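Local coordinates for glucanase (Clostridium thermocellum, PDB 5GXX), which probably hydrolyses internal beta-1,4-glucosidic bonds of cellulose as a family 9 endoglucanase of the cellulosome, at residues A[196-199]-A[200-203]; A[245-248]-A[249-252]. The protein carries 1 engineered substitution. All coordinates share one frame; numbering follows the deposited sequence.

Contact 1. Residues A[196-199]-A[200-203]; sequences GFWD and ELLW. With CA (calcium ion), chain C.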
loop_
_atom_site.group_PDB
_atom_site.type_symbol
_atom_site.label_atom_id
_atom_site.label_comp_id
_atom_site.label_asym_id
_atom_site.label_seq_id
_atom_site.Cartn_x
_atom_site.Cartn_y
_atom_site.Cartn_z
ATOM N N GLY A 196 -28.526 39.339 -5.098
ATOM C CA GLY A 196 -29.202 39.736 -3.873
ATOM C C GLY A 196 -30.576 39.102 -3.781
ATOM O O GLY A 196 -30.920 38.192 -4.550
ATOM N N PHE A 197 -31.371 39.611 -2.847
ATOM C CA PHE A 197 -32.632 38.970 -2.490
ATOM C C PHE A 197 -33.883 39.779 -2.862
ATOM O O PHE A 197 -34.997 39.272 -2.730
ATOM C CB PHE A 197 -32.623 38.611 -0.995
ATOM C CG PHE A 197 -32.585 39.824 -0.099
ATOM C CD1 PHE A 197 -33.704 40.641 -0.012
ATOM C CD2 PHE A 197 -31.427 40.194 0.576
ATOM C CE1 PHE A 197 -33.706 41.782 0.772
ATOM C CE2 PHE A 197 -31.410 41.360 1.358
ATOM C CZ PHE A 197 -32.547 42.156 1.442
ATOM N N TRP A 198 -33.720 41.014 -3.335
ATOM C CA TRP A 198 -34.888 41.808 -3.712
ATOM C C TRP A 198 -35.691 41.187 -4.860
ATOM O O TRP A 198 -36.926 41.260 -4.873
ATOM C CB TRP A 198 -34.518 43.266 -4.012
ATOM C CG TRP A 198 -33.927 43.994 -2.832
ATOM C CD1 TRP A 198 -32.638 44.425 -2.701
ATOM C CD2 TRP A 198 -34.598 44.366 -1.621
ATOM N NE1 TRP A 198 -32.465 45.050 -1.484
ATOM C CE2 TRP A 198 -33.652 45.021 -0.801
ATOM C CE3 TRP A 198 -35.908 44.203 -1.146
ATOM C CZ2 TRP A 198 -33.978 45.526 0.465
ATOM C CZ3 TRP A 198 -36.233 44.715 0.117
ATOM C CH2 TRP A 198 -35.267 45.359 0.902
ATOM N N ASP A 199 -35.007 40.596 -5.836
ATOM C CA ASP A 199 -35.719 39.930 -6.921
ATOM C C ASP A 199 -36.564 38.733 -6.464
ATOM O O ASP A 199 -37.670 38.550 -6.966
ATOM C CB ASP A 199 -34.739 39.490 -8.023
ATOM C CG ASP A 199 -33.567 38.681 -7.475
ATOM O OD1 ASP A 199 -32.640 39.289 -6.897
ATOM O OD2 ASP A 199 -33.565 37.439 -7.626
ATOM N N GLU A 200 -36.077 37.936 -5.516
ATOM C CA GLU A 200 -36.888 36.842 -4.979
ATOM C C GLU A 200 -38.123 37.369 -4.247
ATOM O O GLU A 200 -39.202 36.781 -4.324
ATOM C CB GLU A 200 -36.099 35.939 -4.022
ATOM C CG GLU A 200 -35.053 35.026 -4.657
ATOM C CD GLU A 200 -33.785 35.742 -5.053
ATOM O OE1 GLU A 200 -33.634 36.932 -4.684
ATOM O OE2 GLU A 200 -32.929 35.117 -5.725
ATOM N N LEU A 201 -37.963 38.462 -3.507
ATOM C CA LEU A 201 -39.141 39.017 -2.830
ATOM C C LEU A 201 -40.176 39.513 -3.830
ATOM O O LEU A 201 -41.371 39.318 -3.617
ATOM C CB LEU A 201 -38.786 40.117 -1.819
ATOM C CG LEU A 201 -37.898 39.692 -0.652
ATOM C CD1 LEU A 201 -37.598 40.956 0.182
ATOM C CD2 LEU A 201 -38.586 38.623 0.199
ATOM N N LEU A 202 -39.713 40.171 -4.890
ATOM C CA LEU A 202 -40.580 40.547 -6.006
ATOM C C LEU A 202 -41.327 39.363 -6.616
ATOM O O LEU A 202 -42.544 39.412 -6.800
ATOM C CB LEU A 202 -39.752 41.208 -7.119
ATOM C CG LEU A 202 -40.509 41.582 -8.399
ATOM C CD1 LEU A 202 -41.653 42.553 -8.125
ATOM C CD2 LEU A 202 -39.509 42.170 -9.388
ATOM N N TRP A 203 -40.577 38.325 -6.967
ATOM C CA TRP A 203 -41.100 37.114 -7.598
ATOM C C TRP A 203 -42.114 36.439 -6.688
ATOM O O TRP A 203 -43.217 36.115 -7.116
ATOM C CB TRP A 203 -39.900 36.209 -7.896
ATOM C CG TRP A 203 -40.055 34.834 -8.480
ATOM C CD1 TRP A 203 -39.631 33.686 -7.896
ATOM C CD2 TRP A 203 -40.536 34.462 -9.786
ATOM N NE1 TRP A 203 -39.834 32.605 -8.726
ATOM C CE2 TRP A 203 -40.382 33.057 -9.899
ATOM C CE3 TRP A 203 -41.064 35.172 -10.869
ATOM C CZ2 TRP A 203 -40.763 32.348 -11.041
ATOM C CZ3 TRP A 203 -41.451 34.457 -11.994
ATOM C CH2 TRP A 203 -41.290 33.069 -12.075
HETATM CA CA CA C . -31.663 36.959 -6.367
HETATM O O HOH W 1 -29.868 35.811 -5.596
#
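The calcium site of the family 9 catalytic domain draws half of its ligand atoms from the start of helix 198-212, where Asp199 and Glu200 turn their carboxylates onto the same ion. Both are bidentate. Asp199 binds with OD2 at 2.3 Å from the calcium and OD1 somewhat farther off, and Glu200 repeats this uneven grip with OE2 the nearer oxygen. The two groups lie side by side with their planes 56° apart, and the cation probably offsets the repulsion of their negative charges. The Glu200 chain is folded about the CB-CG bond (chi2 77°), which brings the carboxylate back to the ion. From the loop just before the helix, the Gly196 carbonyl O binds the calcium at 2.3 Å, and a water, Ser195 OG and Asp246 O bring the ligand atoms to eight. The first turn is fastened by backbone hydrogen bonds from Leu201 N to Phe197 O, from Leu202 N to Trp198 O and from Trp203 N to Asp199 O, the last 2.9 Å long. Farther from the metal, Phe197 lays CE1 over the centre of the Trp198 ring, while Leu201 CD1 touches both aromatics: it meets Phe197 CD1 at the ring edge, 3.9 Å away, and Trp198 CE3 at 3.9 Å.

Contact 2. Residues A[245-248]-A[249-252]; sequences WDDC and HYGA. With CA (calcium ion), chain C.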
loop_
_atom_site.group_PDB
_atom_site.type_symbol
_atom_site.label_atom_id
_atom_site.label_comp_id
_atom_site.label_asym_id
_atom_site.label_seq_id
_atom_site.Cartn_x
_atom_site.Cartn_y
_atom_site.Cartn_z
ATOM N N TRP A 245 -32.218 30.706 -11.888
ATOM C CA TRP A 245 -32.267 30.346 -10.462
ATOM C C TRP A 245 -31.862 31.471 -9.512
ATOM O O TRP A 245 -32.335 31.490 -8.379
ATOM C CB TRP A 245 -31.432 29.096 -10.158
ATOM C CG TRP A 245 -29.973 29.300 -10.490
ATOM C CD1 TRP A 245 -29.350 29.046 -11.686
ATOM C CD2 TRP A 245 -28.972 29.869 -9.638
ATOM N NE1 TRP A 245 -28.030 29.421 -11.632
ATOM C CE2 TRP A 245 -27.769 29.913 -10.378
ATOM C CE3 TRP A 245 -28.969 30.333 -8.319
ATOM C CZ2 TRP A 245 -26.574 30.412 -9.845
ATOM C CZ3 TRP A 245 -27.781 30.821 -7.786
ATOM C CH2 TRP A 245 -26.606 30.863 -8.549
ATOM N N ASP A 246 -30.954 32.342 -9.938
ATOM C CA ASP A 246 -30.445 33.412 -9.084
ATOM C C ASP A 246 -31.290 34.691 -9.086
ATOM O O ASP A 246 -31.235 35.521 -8.166
ATOM C CB ASP A 246 -29.023 33.769 -9.514
ATOM C CG ASP A 246 -28.401 34.808 -8.613
ATOM O OD1 ASP A 246 -28.097 34.465 -7.459
ATOM O OD2 ASP A 246 -28.255 35.969 -9.047
ATOM N N ASP A 247 -32.051 34.852 -10.165
ATOM C CA ASP A 247 -32.699 36.113 -10.471
ATOM C C ASP A 247 -33.910 35.965 -11.391
ATOM O O ASP A 247 -33.791 35.799 -12.611
ATOM C CB ASP A 247 -31.675 37.082 -11.062
ATOM C CG ASP A 247 -32.190 38.503 -11.159
ATOM O OD1 ASP A 247 -33.390 38.748 -10.877
ATOM O OD2 ASP A 247 -31.377 39.364 -11.560
ATOM N N CYS A 248 -35.079 36.052 -10.774
ATOM C CA CYS A 248 -36.368 35.923 -11.432
ATOM C C CYS A 248 -37.067 37.260 -11.659
ATOM O O CYS A 248 -38.253 37.281 -11.987
ATOM C CB CYS A 248 -37.269 34.980 -10.622
ATOM S SG CYS A 248 -36.827 33.239 -10.719
ATOM N N HIS A 249 -36.378 38.393 -11.508
ATOM C CA HIS A 249 -37.062 39.675 -11.715
ATOM C C HIS A 249 -37.568 39.857 -13.133
ATOM O O HIS A 249 -38.593 40.498 -13.337
ATOM C CB HIS A 249 -36.324 40.939 -11.225
ATOM C CG HIS A 249 -35.264 41.457 -12.151
ATOM N ND1 HIS A 249 -33.962 41.016 -12.088
ATOM C CD2 HIS A 249 -35.284 42.439 -13.088
ATOM C CE1 HIS A 249 -33.231 41.680 -12.969
ATOM N NE2 HIS A 249 -34.015 42.534 -13.608
ATOM N N TYR A 250 -36.846 39.272 -14.087
ATOM C CA TYR A 250 -37.194 39.356 -15.509
ATOM C C TYR A 250 -38.618 38.854 -15.728
ATOM O O TYR A 250 -39.464 39.555 -16.288
ATOM C CB TYR A 250 -36.192 38.557 -16.373
ATOM C CG TYR A 250 -34.764 38.942 -16.030
ATOM C CD1 TYR A 250 -34.180 40.064 -16.608
ATOM C CD2 TYR A 250 -34.024 38.220 -15.090
ATOM C CE1 TYR A 250 -32.888 40.452 -16.275
ATOM C CE2 TYR A 250 -32.734 38.613 -14.744
ATOM C CZ TYR A 250 -32.182 39.730 -15.331
ATOM O OH TYR A 250 -30.916 40.146 -14.989
ATOM N N GLY A 251 -38.886 37.633 -15.277
ATOM C CA GLY A 251 -40.203 37.019 -15.406
ATOM C C GLY A 251 -41.234 37.739 -14.559
ATOM O O GLY A 251 -42.389 37.861 -14.975
ATOM N N ALA A 252 -40.829 38.217 -13.379
ATOM C CA ALA A 252 -41.761 38.957 -12.532
ATOM C C ALA A 252 -42.268 40.233 -13.205
ATOM O O ALA A 252 -43.442 40.561 -13.075
ATOM C CB ALA A 252 -41.140 39.248 -11.176
HETATM CA CA CA C . -31.663 36.959 -6.367
HETATM O O HOH W 1 -29.868 35.811 -5.596
HETATM O O HOH W 2 -29.397 38.591 -13.116
#
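Asp247 and His249 form a His-carboxylate pair across the start of helix 249-260, just after Asp246, whose carbonyl O binds the calcium. One oxygen takes both bonds: His249 ND1 donates to Asp247 OD1 over 2.6 Å on the syn side, nearly in the imidazole plane, and His249 N reaches the same OD1 at 3.1 Å on the anti side. With CG of His249 set between its backbone N and carbonyl carbon (chi1 81°), the ring folds back toward the aspartate. His249 NE2 in turn donates to Glu238 O, so both ring nitrogens serve as donors, consistent with a positively charged imidazole beside the carboxylate.

A water extends the polar network. It gives a 2.6 Å hydrogen bond to Asp247 OD2 and is also hydrogen-bonded to Tyr250 OH, which ties the aspartate to the phenol. Packing here is close: Tyr250 CE2 lies 3.5 Å from Asp247 OD2, the two side chains crossing at about a right angle, and His249 CE1 rests over the rim of the tyrosine ring.

In the backbone, Ala252 N donates to the carbonyl O of the N-cap residue Cys248 at 3.1 Å, closing the first helical turn.

Among the surrounding helices, Cys248 packs on Trp203 and Ala252 on Leu202, both of helix 198-212; Cys248 also meets Tyr63 of helix 58-75, and Tyr250 reaches Leu311 of helix 301-318.

Contacts 1 and 2 come together at one calcium ion, with their centres about 8 Å apart. Residues 196-203 give five of its ligand atoms, and residues 245-252 add the Asp246 carbonyl O, 2.3 Å from the metal. That oxygen lies 3.0 Å from Glu200 OE2, as expected of neighbours in one coordination shell. The calcium-bound water donates to Asp246 OD1 at 2.9 Å, a second and indirect tie between Asp246 and the ion. Beside the metal the packing continues directly, with Asp199 CB 3.2 Å from Asp247 OD1 and Trp203 CD2 3.4 Å from Cys248 CB. The ion thus ties the beginning of helix 198-212 to the loop leading into helix 249-260, consistent with a structural role.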